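Local coordinates for ATP-dependent RNA helicase HrpB (Escherichia coli, PDB 6EUD), which hydrolyses ATP to ADP and phosphate as a bacterial DExH-box RNA helicase that binds single-stranded RNA, at residues L758-Q766 against M786-W795; W775-Q783 against V794-T802. All blocks are in the same frame, centred on the assembly; numbering follows the deposited sequence.

Contact 1 (L758-Q766 against M786-W795); sequences LSPAQRPLQ and MKGRYPKHVW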
ATOM      1  N   LEU A 758      21.662  38.609 -34.957  1.00 45.26           N
ATOM      2  CA  LEU A 758      21.218  39.992 -34.980  1.00 43.60           C
ATOM      3  C   LEU A 758      22.021  40.800 -35.983  1.00 47.84           C
ATOM      4  O   LEU A 758      23.102  40.391 -36.403  1.00 50.39           O
ATOM      5  CB  LEU A 758      21.342  40.601 -33.581  1.00 39.05           C
ATOM      6  CG  LEU A 758      20.812  39.753 -32.417  1.00 41.88           C
ATOM      7  CD1 LEU A 758      21.349  40.280 -31.092  1.00 41.02           C
ATOM      8  CD2 LEU A 758      19.287  39.698 -32.363  1.00 39.87           C
ATOM      9  N   SER A 759      21.469  41.942 -36.369  1.00 46.86           N
ATOM     10  CA  SER A 759      22.166  42.938 -37.176  1.00 52.73           C
ATOM     11  C   SER A 759      23.069  43.834 -36.305  1.00 56.09           C
ATOM     12  O   SER A 759      23.004  43.759 -35.079  1.00 55.20           O
ATOM     13  CB  SER A 759      21.123  43.772 -37.913  1.00 55.90           C
ATOM     14  OG  SER A 759      20.494  44.657 -36.998  1.00 55.84           O
ATOM     15  N   PRO A 760      23.906  44.694 -36.926  1.00 60.47           N
ATOM     16  CA  PRO A 760      24.686  45.669 -36.153  1.00 58.23           C
ATOM     17  C   PRO A 760      23.874  46.479 -35.171  1.00 54.98           C
ATOM     18  O   PRO A 760      24.406  46.912 -34.155  1.00 54.77           O
ATOM     19  CB  PRO A 760      25.238  46.591 -37.232  1.00 59.86           C
ATOM     20  CG  PRO A 760      25.439  45.694 -38.387  1.00 60.40           C
ATOM     21  CD  PRO A 760      24.280  44.738 -38.352  1.00 60.84           C
ATOM     22  N   ALA A 761      22.598  46.678 -35.489  1.00 56.97           N
ATOM     23  CA  ALA A 761      21.693  47.446 -34.646  1.00 58.40           C
ATOM     24  C   ALA A 761      20.909  46.522 -33.704  1.00 61.78           C
ATOM     25  O   ALA A 761      19.916  46.962 -33.122  1.00 65.55           O
ATOM     26  CB  ALA A 761      20.742  48.287 -35.487  1.00 56.65           C
ATOM     27  N   GLN A 762      21.362  45.268 -33.555  1.00 61.92           N
ATOM     28  CA  GLN A 762      20.912  44.392 -32.475  1.00 65.64           C
ATOM     29  C   GLN A 762      19.461  44.007 -32.694  1.00 62.06           C
ATOM     30  O   GLN A 762      18.757  43.588 -31.780  1.00 58.25           O
ATOM     31  CB  GLN A 762      21.214  45.094 -31.142  1.00 75.70           C
ATOM     32  CG  GLN A 762      22.612  44.748 -30.608  1.00 86.24           C
ATOM     33  CD  GLN A 762      22.549  43.791 -29.390  1.00 94.12           C
ATOM     34  OE1 GLN A 762      23.165  42.675 -29.375  1.00 98.15           O
ATOM     35  NE2 GLN A 762      22.069  44.392 -28.265  1.00 98.56           N
ATOM     36  N   ARG A 763      19.130  44.020 -33.984  1.00 66.82           N
ATOM     37  CA  ARG A 763      17.859  43.640 -34.599  1.00 69.75           C
ATOM     38  C   ARG A 763      17.949  42.195 -35.133  1.00 66.46           C
ATOM     39  O   ARG A 763      18.835  41.894 -35.935  1.00 61.81           O
ATOM     40  CB  ARG A 763      17.538  44.615 -35.746  1.00 70.13           C
ATOM     41  CG  ARG A 763      16.243  44.380 -36.517  1.00 70.79           C
ATOM     42  CD  ARG A 763      16.107  45.396 -37.670  1.00 75.37           C
ATOM     43  NE  ARG A 763      17.103  45.235 -38.748  1.00 76.78           N
ATOM     44  CZ  ARG A 763      18.155  46.034 -38.974  1.00 71.94           C
ATOM     45  NH1 ARG A 763      18.972  45.790 -39.995  1.00 70.66           N
ATOM     46  NH2 ARG A 763      18.396  47.082 -38.198  1.00 67.73           N
ATOM     47  N   PRO A 764      17.041  41.306 -34.683  1.00 65.36           N
ATOM     48  CA  PRO A 764      16.946  39.873 -35.022  1.00 62.11           C
ATOM     49  C   PRO A 764      16.804  39.598 -36.521  1.00 60.52           C
ATOM     50  O   PRO A 764      15.785  39.929 -37.126  1.00 59.51           O
ATOM     51  CB  PRO A 764      15.689  39.412 -34.269  1.00 62.40           C
ATOM     52  CG  PRO A 764      14.944  40.660 -33.956  1.00 66.14           C
ATOM     53  CD  PRO A 764      15.972  41.717 -33.761  1.00 66.83           C
ATOM     54  N   LEU A 765      17.845  38.996 -37.094  1.00 58.33           N
ATOM     55  CA  LEU A 765      17.892  38.620 -38.495  1.00 56.48           C
ATOM     56  C   LEU A 765      17.412  37.182 -38.725  1.00 58.03           C
ATOM     57  O   LEU A 765      16.720  36.900 -39.696  1.00 64.54           O
ATOM     58  CB  LEU A 765      19.313  38.772 -39.029  1.00 51.96           C
ATOM     59  CG  LEU A 765      19.909  40.177 -39.002  1.00 52.87           C
ATOM     60  CD1 LEU A 765      21.342  40.170 -39.540  1.00 49.64           C
ATOM     61  CD2 LEU A 765      19.036  41.149 -39.788  1.00 52.72           C
ATOM     62  N   GLN A 766      17.788  36.274 -37.834  1.00 55.31           N
ATOM     63  CA  GLN A 766      17.439  34.869 -37.982  1.00 52.30           C
ATOM     64  C   GLN A 766      17.536  34.143 -36.644  1.00 50.59           C
ATOM     65  O   GLN A 766      18.411  34.433 -35.834  1.00 54.15           O
ATOM     66  CB  GLN A 766      18.355  34.190 -39.003  1.00 53.15           C
ATOM     67  CG  GLN A 766      17.944  32.778 -39.395  1.00 58.15           C
ATOM     68  CD  GLN A 766      17.001  32.744 -40.582  1.00 64.81           C
ATOM     69  OE1 GLN A 766      16.796  33.755 -41.253  1.00 69.22           O
ATOM     70  NE2 GLN A 766      16.447  31.572 -40.867  1.00 63.65           N
ATOM     71  N   MET A 786      21.873  43.197 -45.714  1.00 90.00           N
ATOM     72  CA  MET A 786      22.960  43.760 -44.923  1.00 86.65           C
ATOM     73  C   MET A 786      23.911  44.563 -45.807  1.00 83.52           C
ATOM     74  O   MET A 786      24.640  45.435 -45.326  1.00 80.40           O
ATOM     75  CB  MET A 786      23.712  42.655 -44.177  1.00 85.68           C
ATOM     76  CG  MET A 786      22.853  41.902 -43.182  1.00 84.91           C
ATOM     77  SD  MET A 786      21.749  42.999 -42.276  1.00 72.33           S
ATOM     78  CE  MET A 786      22.927  43.700 -41.185  1.00 67.95           C
ATOM     79  N   LYS A 787      23.899  44.265 -47.103  1.00 84.62           N
ATOM     80  CA  LYS A 787      24.634  45.072 -48.066  1.00 83.10           C
ATOM     81  C   LYS A 787      23.850  46.337 -48.421  1.00 85.39           C
ATOM     82  O   LYS A 787      24.401  47.271 -49.002  1.00 88.24           O
ATOM     83  CB  LYS A 787      24.955  44.258 -49.319  1.00 80.39           C
ATOM     84  CG  LYS A 787      26.162  43.362 -49.140  1.00 77.86           C
ATOM     85  CD  LYS A 787      26.527  42.641 -50.421  1.00 79.14           C
ATOM     86  CE  LYS A 787      27.841  41.893 -50.253  1.00 77.55           C
ATOM     87  NZ  LYS A 787      28.205  41.124 -51.471  1.00 78.37           N
ATOM     88  N   GLY A 788      22.574  46.368 -48.042  1.00 86.73           N
ATOM     89  CA  GLY A 788      21.720  47.515 -48.303  1.00 88.79           C
ATOM     90  C   GLY A 788      21.542  48.492 -47.150  1.00 87.32           C
ATOM     91  O   GLY A 788      21.578  49.705 -47.350  1.00 89.04           O
ATOM     92  N   ARG A 789      21.342  47.979 -45.938  1.00 87.07           N
ATOM     93  CA  ARG A 789      21.097  48.857 -44.800  1.00 84.97           C
ATOM     94  C   ARG A 789      22.388  49.195 -44.060  1.00 80.61           C
ATOM     95  O   ARG A 789      22.446  50.173 -43.314  1.00 80.38           O
ATOM     96  CB  ARG A 789      20.085  48.229 -43.848  1.00 87.37           C
ATOM     97  CG  ARG A 789      19.525  49.199 -42.824  1.00 92.62           C
ATOM     98  CD  ARG A 789      18.299  48.610 -42.174  1.00 96.52           C
ATOM     99  NE  ARG A 789      17.313  48.231 -43.180  1.00100.97           N
ATOM    100  CZ  ARG A 789      16.200  47.560 -42.911  1.00102.00           C
ATOM    101  NH1 ARG A 789      15.943  47.182 -41.667  1.00 98.16           N
ATOM    102  NH2 ARG A 789      15.354  47.257 -43.886  1.00104.79           N
ATOM    103  N   TYR A 790      23.426  48.389 -44.272  1.00 77.67           N
ATOM    104  CA  TYR A 790      24.731  48.659 -43.664  1.00 76.21           C
ATOM    105  C   TYR A 790      25.874  48.391 -44.639  1.00 74.85           C
ATOM    106  O   TYR A 790      26.655  47.456 -44.441  1.00 72.65           O
ATOM    107  CB  TYR A 790      24.923  47.822 -42.389  1.00 72.67           C
ATOM    108  CG  TYR A 790      23.829  48.027 -41.368  1.00 69.38           C
ATOM    109  CD1 TYR A 790      23.790  49.175 -40.588  1.00 71.97           C
ATOM    110  CD2 TYR A 790      22.830  47.078 -41.191  1.00 66.13           C
ATOM    111  CE1 TYR A 790      22.787  49.376 -39.660  1.00 75.36           C
ATOM    112  CE2 TYR A 790      21.822  47.264 -40.261  1.00 70.42           C
ATOM    113  CZ  TYR A 790      21.805  48.419 -39.498  1.00 75.44           C
ATOM    114  OH  TYR A 790      20.807  48.622 -38.575  1.00 76.62           O
ATOM    115  N   PRO A 791      25.986  49.223 -45.685  1.00 75.27           N
ATOM    116  CA  PRO A 791      26.991  49.005 -46.733  1.00 78.11           C
ATOM    117  C   PRO A 791      28.411  49.266 -46.235  1.00 77.42           C
ATOM    118  O   PRO A 791      29.377  48.972 -46.945  1.00 75.23           O
ATOM    119  CB  PRO A 791      26.594  50.019 -47.815  1.00 80.74           C
ATOM    120  CG  PRO A 791      25.945  51.132 -47.054  1.00 80.49           C
ATOM    121  CD  PRO A 791      25.234  50.474 -45.886  1.00 77.35           C
ATOM    122  N   LYS A 792      28.526  49.810 -45.024  1.00 77.22           N
ATOM    123  CA  LYS A 792      29.822  50.138 -44.444  1.00 78.23           C
ATOM    124  C   LYS A 792      30.474  48.917 -43.789  1.00 81.10           C
ATOM    125  O   LYS A 792      31.641  48.965 -43.403  1.00 83.39           O
ATOM    126  CB  LYS A 792      29.669  51.276 -43.431  1.00 80.37           C
ATOM    127  CG  LYS A 792      28.990  52.500 -44.015  1.00 84.39           C
ATOM    128  CD  LYS A 792      29.232  53.746 -43.190  1.00 85.27           C
ATOM    129  CE  LYS A 792      28.702  54.967 -43.922  1.00 87.18           C
ATOM    130  NZ  LYS A 792      29.040  56.231 -43.216  1.00 88.91           N
ATOM    131  N   HIS A 793      29.722  47.822 -43.677  1.00 79.77           N
ATOM    132  CA  HIS A 793      30.270  46.571 -43.159  1.00 79.80           C
ATOM    133  C   HIS A 793      30.618  45.597 -44.278  1.00 79.52           C
ATOM    134  O   HIS A 793      30.008  45.622 -45.346  1.00 79.13           O
ATOM    135  CB  HIS A 793      29.284  45.892 -42.203  1.00 79.61           C
ATOM    136  CG  HIS A 793      29.165  46.567 -40.877  1.00 80.64           C
ATOM    137  ND1 HIS A 793      28.383  47.683 -40.679  1.00 81.37           N
ATOM    138  CD2 HIS A 793      29.739  46.290 -39.682  1.00 81.93           C
ATOM    139  CE1 HIS A 793      28.476  48.064 -39.418  1.00 80.60           C
ATOM    140  NE2 HIS A 793      29.291  47.235 -38.792  1.00 82.01           N
ATOM    141  N   VAL A 794      31.591  44.727 -44.020  1.00 77.67           N
ATOM    142  CA  VAL A 794      31.874  43.632 -44.934  1.00 77.21           C
ATOM    143  C   VAL A 794      30.934  42.453 -44.638  1.00 74.56           C
ATOM    144  O   VAL A 794      30.946  41.895 -43.541  1.00 74.86           O
ATOM    145  CB  VAL A 794      33.345  43.159 -44.835  1.00 76.33           C
ATOM    146  CG1 VAL A 794      33.615  42.048 -45.841  1.00 75.85           C
ATOM    147  CG2 VAL A 794      34.299  44.316 -45.044  1.00 76.38           C
ATOM    148  N   TRP A 795      30.112  42.099 -45.620  1.00 71.54           N
ATOM    149  CA  TRP A 795      29.243  40.932 -45.544  1.00 68.57           C
ATOM    150  C   TRP A 795      29.687  39.902 -46.572  1.00 73.17           C
ATOM    151  O   TRP A 795      29.217  39.912 -47.710  1.00 82.75           O
ATOM    152  CB  TRP A 795      27.789  41.333 -45.772  1.00 65.64           C
ATOM    153  CG  TRP A 795      27.378  42.474 -44.904  1.00 65.18           C
ATOM    154  CD1 TRP A 795      27.317  43.792 -45.257  1.00 65.21           C
ATOM    155  CD2 TRP A 795      26.999  42.411 -43.521  1.00 64.02           C
ATOM    156  NE1 TRP A 795      26.904  44.551 -44.185  1.00 66.48           N
ATOM    157  CE2 TRP A 795      26.707  43.725 -43.106  1.00 65.34           C
ATOM    158  CE3 TRP A 795      26.870  41.370 -42.597  1.00 62.28           C
ATOM    159  CZ2 TRP A 795      26.292  44.025 -41.806  1.00 62.73           C
ATOM    160  CZ3 TRP A 795      26.455  41.673 -41.309  1.00 60.49           C
ATOM    161  CH2 TRP A 795      26.181  42.991 -40.926  1.00 59.20           C
TER
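P760 pushes its ring into a hollow walled by three aromatic side chains and one methionine. Its CG sits over a face of the Y790 ring, 4.2 Å from the centroid and 15° off the normal, and over a face of H793 in much the same way; both are CH-pi contacts. W795 instead turns its edge to the proline, with CH2 3.6 Å from P760 CD. From the helix side M786, bent at chi2 and chi3, brings the end of its chain, CE, up against P760 CD, while its SD rests 4.0 Å from L765 CD1. The proline owes its place to a type I turn, S759 to Q762, which links strands 751-758 and 764-768 as a beta hairpin; S759 OG takes the A761 N-H in an ST turn. Facing it, the chain leaves helix 779-789 and makes a second type I turn, Y790 to H793. There Y790 O accepts from H793 N and, from the opposite face of its plane, from W795 NE1 at 2.9 Å, which fixes the indole's rotation. On the outer side R763, CG anti to the backbone N (chi1 180°), lays its guanidinium almost coplanar with the Y790 ring and gives a nearly straight NH2 to OH bond of 2.9 Å, 172°. R789 NH1 lies over one guanidinium face despite the like charge, and S759 OG over the other. A leucine in place of Y790 would probably leave R763 NH2 without its acceptor and P760 with one aromatic face fewer.

Contact 2 (W775-Q783 against V794-T802); sequences WKGAYREVQ and VWPDDPANT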
ATOM      1  N   TRP A 775      24.319  29.540 -43.092  1.00 52.24           N
ATOM      2  CA  TRP A 775      25.323  30.023 -44.030  1.00 56.56           C
ATOM      3  C   TRP A 775      25.009  29.597 -45.476  1.00 59.90           C
ATOM      4  O   TRP A 775      25.098  30.406 -46.398  1.00 58.62           O
ATOM      5  CB  TRP A 775      26.719  29.518 -43.648  1.00 53.55           C
ATOM      6  CG  TRP A 775      27.334  30.036 -42.349  1.00 49.08           C
ATOM      7  CD1 TRP A 775      28.145  29.327 -41.508  1.00 46.30           C
ATOM      8  CD2 TRP A 775      27.205  31.348 -41.759  1.00 47.40           C
ATOM      9  NE1 TRP A 775      28.529  30.103 -40.445  1.00 45.96           N
ATOM     10  CE2 TRP A 775      27.970  31.350 -40.574  1.00 47.33           C
ATOM     11  CE3 TRP A 775      26.514  32.515 -42.114  1.00 47.78           C
ATOM     12  CZ2 TRP A 775      28.078  32.475 -39.746  1.00 41.45           C
ATOM     13  CZ3 TRP A 775      26.623  33.630 -41.294  1.00 46.15           C
ATOM     14  CH2 TRP A 775      27.397  33.602 -40.124  1.00 43.30           C
ATOM     15  N   LYS A 776      24.641  28.329 -45.664  1.00 61.61           N
ATOM     16  CA  LYS A 776      24.310  27.810 -46.992  1.00 65.33           C
ATOM     17  C   LYS A 776      22.903  28.209 -47.447  1.00 70.10           C
ATOM     18  O   LYS A 776      22.616  28.234 -48.639  1.00 72.92           O
ATOM     19  CB  LYS A 776      24.440  26.285 -47.010  1.00 68.15           C
ATOM     20  CG  LYS A 776      25.845  25.769 -46.769  1.00 70.61           C
ATOM     21  CD  LYS A 776      25.844  24.275 -46.469  1.00 74.17           C
ATOM     22  CE  LYS A 776      27.265  23.740 -46.293  1.00 75.63           C
ATOM     23  NZ  LYS A 776      28.040  23.709 -47.579  1.00 77.63           N
ATOM     24  N   GLY A 777      22.025  28.519 -46.501  1.00 72.10           N
ATOM     25  CA  GLY A 777      20.630  28.762 -46.827  1.00 71.54           C
ATOM     26  C   GLY A 777      20.217  30.219 -46.822  1.00 72.04           C
ATOM     27  O   GLY A 777      20.527  30.963 -47.751  1.00 71.42           O
ATOM     28  N   ALA A 778      19.522  30.628 -45.762  1.00 71.80           N
ATOM     29  CA  ALA A 778      18.910  31.951 -45.692  1.00 69.34           C
ATOM     30  C   ALA A 778      19.926  33.091 -45.632  1.00 70.00           C
ATOM     31  O   ALA A 778      19.549  34.258 -45.757  1.00 71.25           O
ATOM     32  CB  ALA A 778      17.978  32.028 -44.497  1.00 65.46           C
ATOM     33  N   TYR A 779      21.206  32.766 -45.456  1.00 68.04           N
ATOM     34  CA  TYR A 779      22.225  33.810 -45.377  1.00 66.50           C
ATOM     35  C   TYR A 779      22.318  34.645 -46.654  1.00 71.41           C
ATOM     36  O   TYR A 779      22.531  35.853 -46.577  1.00 71.14           O
ATOM     37  CB  TYR A 779      23.609  33.230 -45.058  1.00 61.88           C
ATOM     38  CG  TYR A 779      24.715  34.281 -45.100  1.00 62.57           C
ATOM     39  CD1 TYR A 779      24.920  35.161 -44.033  1.00 60.79           C
ATOM     40  CD2 TYR A 779      25.541  34.409 -46.211  1.00 62.47           C
ATOM     41  CE1 TYR A 779      25.925  36.126 -44.074  1.00 57.09           C
ATOM     42  CE2 TYR A 779      26.544  35.374 -46.259  1.00 61.76           C
ATOM     43  CZ  TYR A 779      26.734  36.225 -45.191  1.00 60.13           C
ATOM     44  OH  TYR A 779      27.734  37.181 -45.255  1.00 63.37           O
ATOM     45  N   ARG A 780      22.171  34.024 -47.823  1.00 77.57           N
ATOM     46  CA  ARG A 780      22.364  34.768 -49.069  1.00 84.34           C
ATOM     47  C   ARG A 780      21.283  35.831 -49.235  1.00 82.20           C
ATOM     48  O   ARG A 780      21.475  36.811 -49.946  1.00 87.04           O
ATOM     49  CB  ARG A 780      22.390  33.831 -50.283  1.00 93.15           C
ATOM     50  CG  ARG A 780      21.789  32.476 -50.010  1.00101.58           C
ATOM     51  CD  ARG A 780      21.379  31.728 -51.270  1.00113.14           C
ATOM     52  NE  ARG A 780      20.731  30.462 -50.923  1.00110.94           N
ATOM     53  CZ  ARG A 780      20.282  29.575 -51.805  1.00113.09           C
ATOM     54  NH1 ARG A 780      20.397  29.812 -53.106  1.00115.08           N
ATOM     55  NH2 ARG A 780      19.708  28.457 -51.379  1.00111.84           N
ATOM     56  N   GLU A 781      20.155  35.645 -48.560  1.00 78.78           N
ATOM     57  CA  GLU A 781      19.082  36.626 -48.604  1.00 82.07           C
ATOM     58  C   GLU A 781      19.255  37.680 -47.510  1.00 82.14           C
ATOM     59  O   GLU A 781      18.807  38.818 -47.654  1.00 87.58           O
ATOM     60  CB  GLU A 781      17.725  35.934 -48.485  1.00 85.47           C
ATOM     61  CG  GLU A 781      17.444  34.928 -49.608  1.00 94.43           C
ATOM     62  CD  GLU A 781      17.859  35.427 -51.002  1.00100.65           C
ATOM     63  OE1 GLU A 781      17.569  36.599 -51.339  1.00103.28           O
ATOM     64  OE2 GLU A 781      18.465  34.644 -51.771  1.00100.44           O
ATOM     65  N   VAL A 782      19.923  37.296 -46.426  1.00 75.59           N
ATOM     66  CA  VAL A 782      20.274  38.227 -45.357  1.00 68.26           C
ATOM     67  C   VAL A 782      21.466  39.106 -45.770  1.00 70.02           C
ATOM     68  O   VAL A 782      21.525  40.290 -45.437  1.00 66.74           O
ATOM     69  CB  VAL A 782      20.595  37.465 -44.054  1.00 59.06           C
ATOM     70  CG1 VAL A 782      20.989  38.431 -42.928  1.00 56.55           C
ATOM     71  CG2 VAL A 782      19.399  36.629 -43.643  1.00 56.59           C
ATOM     72  N   GLN A 783      22.393  38.520 -46.524  1.00 73.54           N
ATOM     73  CA  GLN A 783      23.581  39.217 -47.003  1.00 74.17           C
ATOM     74  C   GLN A 783      23.241  40.384 -47.915  1.00 79.68           C
ATOM     75  O   GLN A 783      23.940  41.393 -47.928  1.00 82.11           O
ATOM     76  CB  GLN A 783      24.499  38.253 -47.749  1.00 73.77           C
ATOM     77  CG  GLN A 783      25.764  38.902 -48.280  1.00 75.65           C
ATOM     78  CD  GLN A 783      26.575  37.975 -49.156  1.00 79.29           C
ATOM     79  OE1 GLN A 783      26.060  36.985 -49.678  1.00 83.70           O
ATOM     80  NE2 GLN A 783      27.862  38.268 -49.292  1.00 80.18           N
ATOM     81  N   VAL A 794      31.591  44.727 -44.020  1.00 77.67           N
ATOM     82  CA  VAL A 794      31.874  43.632 -44.934  1.00 77.21           C
ATOM     83  C   VAL A 794      30.934  42.453 -44.638  1.00 74.56           C
ATOM     84  O   VAL A 794      30.946  41.895 -43.541  1.00 74.86           O
ATOM     85  CB  VAL A 794      33.345  43.159 -44.835  1.00 76.33           C
ATOM     86  CG1 VAL A 794      33.615  42.048 -45.841  1.00 75.85           C
ATOM     87  CG2 VAL A 794      34.299  44.316 -45.044  1.00 76.38           C
ATOM     88  N   TRP A 795      30.112  42.099 -45.620  1.00 71.54           N
ATOM     89  CA  TRP A 795      29.243  40.932 -45.544  1.00 68.57           C
ATOM     90  C   TRP A 795      29.687  39.902 -46.572  1.00 73.17           C
ATOM     91  O   TRP A 795      29.217  39.912 -47.710  1.00 82.75           O
ATOM     92  CB  TRP A 795      27.789  41.333 -45.772  1.00 65.64           C
ATOM     93  CG  TRP A 795      27.378  42.474 -44.904  1.00 65.18           C
ATOM     94  CD1 TRP A 795      27.317  43.792 -45.257  1.00 65.21           C
ATOM     95  CD2 TRP A 795      26.999  42.411 -43.521  1.00 64.02           C
ATOM     96  NE1 TRP A 795      26.904  44.551 -44.185  1.00 66.48           N
ATOM     97  CE2 TRP A 795      26.707  43.725 -43.106  1.00 65.34           C
ATOM     98  CE3 TRP A 795      26.870  41.370 -42.597  1.00 62.28           C
ATOM     99  CZ2 TRP A 795      26.292  44.025 -41.806  1.00 62.73           C
ATOM    100  CZ3 TRP A 795      26.455  41.673 -41.309  1.00 60.49           C
ATOM    101  CH2 TRP A 795      26.181  42.991 -40.926  1.00 59.20           C
ATOM    102  N   PRO A 796      30.596  39.002 -46.172  1.00 70.80           N
ATOM    103  CA  PRO A 796      31.305  38.068 -47.061  1.00 72.62           C
ATOM    104  C   PRO A 796      30.432  36.953 -47.640  1.00 74.70           C
ATOM    105  O   PRO A 796      29.485  36.491 -46.996  1.00 75.61           O
ATOM    106  CB  PRO A 796      32.375  37.476 -46.149  1.00 69.75           C
ATOM    107  CG  PRO A 796      31.749  37.516 -44.794  1.00 67.44           C
ATOM    108  CD  PRO A 796      30.931  38.777 -44.756  1.00 66.51           C
ATOM    109  N   ASP A 797      30.778  36.513 -48.846  1.00 76.89           N
ATOM    110  CA  ASP A 797      30.022  35.472 -49.530  1.00 80.52           C
ATOM    111  C   ASP A 797      30.261  34.109 -48.869  1.00 77.92           C
ATOM    112  O   ASP A 797      29.447  33.198 -49.006  1.00 78.63           O
ATOM    113  CB  ASP A 797      30.389  35.433 -51.021  1.00 84.74           C
ATOM    114  CG  ASP A 797      30.008  36.719 -51.762  1.00 89.10           C
ATOM    115  OD1 ASP A 797      28.804  37.045 -51.863  1.00 87.97           O
ATOM    116  OD2 ASP A 797      30.926  37.418 -52.240  1.00 94.00           O
ATOM    117  N   ASP A 798      31.364  33.977 -48.135  1.00 75.42           N
ATOM    118  CA  ASP A 798      31.656  32.733 -47.413  1.00 74.09           C
ATOM    119  C   ASP A 798      31.933  32.981 -45.915  1.00 68.58           C
ATOM    120  O   ASP A 798      33.062  32.815 -45.444  1.00 64.29           O
ATOM    121  CB  ASP A 798      32.845  32.018 -48.057  1.00 80.43           C
ATOM    122  CG  ASP A 798      32.863  30.531 -47.765  1.00 88.48           C
ATOM    123  OD1 ASP A 798      32.568  29.742 -48.687  1.00 93.13           O
ATOM    124  OD2 ASP A 798      33.171  30.148 -46.618  1.00 90.97           O
ATOM    125  N   PRO A 799      30.886  33.359 -45.156  1.00 66.08           N
ATOM    126  CA  PRO A 799      31.019  33.733 -43.740  1.00 61.43           C
ATOM    127  C   PRO A 799      31.551  32.606 -42.856  1.00 58.81           C
ATOM    128  O   PRO A 799      32.260  32.876 -41.890  1.00 61.01           O
ATOM    129  CB  PRO A 799      29.587  34.112 -43.348  1.00 61.83           C
ATOM    130  CG  PRO A 799      28.726  33.401 -44.329  1.00 64.15           C
ATOM    131  CD  PRO A 799      29.481  33.373 -45.600  1.00 65.62           C
ATOM    132  N   ALA A 800      31.229  31.365 -43.190  1.00 60.18           N
ATOM    133  CA  ALA A 800      31.732  30.207 -42.455  1.00 63.65           C
ATOM    134  C   ALA A 800      33.263  30.136 -42.406  1.00 70.36           C
ATOM    135  O   ALA A 800      33.827  29.569 -41.458  1.00 68.40           O
ATOM    136  CB  ALA A 800      31.180  28.928 -43.064  1.00 61.63           C
ATOM    137  N   ASN A 801      33.927  30.698 -43.421  1.00 73.63           N
ATOM    138  CA  ASN A 801      35.392  30.629 -43.524  1.00 76.43           C
ATOM    139  C   ASN A 801      36.110  31.981 -43.467  1.00 77.28           C
ATOM    140  O   ASN A 801      37.335  32.036 -43.514  1.00 80.74           O
ATOM    141  CB  ASN A 801      35.801  29.913 -44.813  1.00 78.55           C
ATOM    142  CG  ASN A 801      35.304  28.489 -44.864  1.00 80.95           C
ATOM    143  OD1 ASN A 801      35.897  27.594 -44.268  1.00 82.63           O
ATOM    144  ND2 ASN A 801      34.214  28.268 -45.586  1.00 81.35           N
ATOM    145  N   THR A 802      35.350  33.065 -43.383  1.00 75.59           N
ATOM    146  CA  THR A 802      35.937  34.389 -43.234  1.00 78.33           C
ATOM    147  C   THR A 802      36.603  34.573 -41.870  1.00 80.69           C
ATOM    148  O   THR A 802      35.980  34.342 -40.828  1.00 77.41           O
ATOM    149  CB  THR A 802      34.880  35.478 -43.426  1.00 78.48           C
ATOM    150  OG1 THR A 802      34.500  35.515 -44.806  1.00 82.97           O
ATOM    151  CG2 THR A 802      35.427  36.838 -43.014  1.00 77.24           C
TER
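P799 is the bump here, and W775 and Y779 make the hollow that takes it. Its CB lies over the six-membered ring of W775, 3.7 Å from the centroid, while CG stands over the Y779 ring, 3.6 Å from that centroid and 17° off the normal. One pyrrolidine therefore makes CH-pi contacts with two aromatic faces at once, wedged where the rings meet: the edge of the indole is turned to CG of Y779. A800 prolongs the bump along the same indole face, its CB reaching CD1 of W775 at 3.4 Å. Y779 is covered on its other face by CB of Q783, one helical turn on.

Beyond the wedge the fit becomes polar. With CG anti to the backbone N (chi1 175°), Y779 is carried out to the tail, where its hydroxyl donates to P796 O over 2.6 Å, the acceptor lying at the ring's edge near its plane. Q783 runs out extended alongside, and its amide serves two acceptors. NE2 of Q783 meets W795 O at 2.7 Å, from above the carbonyl plane, and D797 OD1 at 3.0 Å, from well above the carboxylate plane, the amide and carboxylate lying 65° apart. The buried amide thus grips the tail just ahead of the proline wedge, and the backbone carbonyls of W795 and P796 are both satisfied by side chains.

This is how the C-terminal tail is laid back on the helices it has just left. W775 belongs to the end of helix 771-776, Y779 and Q783 to helix 779-789, which packs on strand 764-768. The loop residues F738 to E740 join in: F738 touches P796 and P799, G739 makes a backbone hydrogen bond with P799, and E740 O accepts from W775 NE1.

In the fold
Both contacts lie within the C-terminal region of HrpB that ends the chain, away from the ATP site and the DEFH box, and both use helix 779-789. Contact 1 joins its end and the following turn to the hairpin of strands 751-758 and 764-768; contact 2 joins its beginning, with helix 771-776, to the tail. W795 serves both, its indole in the first and its carbonyl in the second. Contact 1 is only partly buried, with arginines at its outer side, whereas contact 2 is mostly buried and bonds through neutral donors to backbone carbonyls and one aspartate. In each a proline meets aromatic faces. Between them, L765 touches V782.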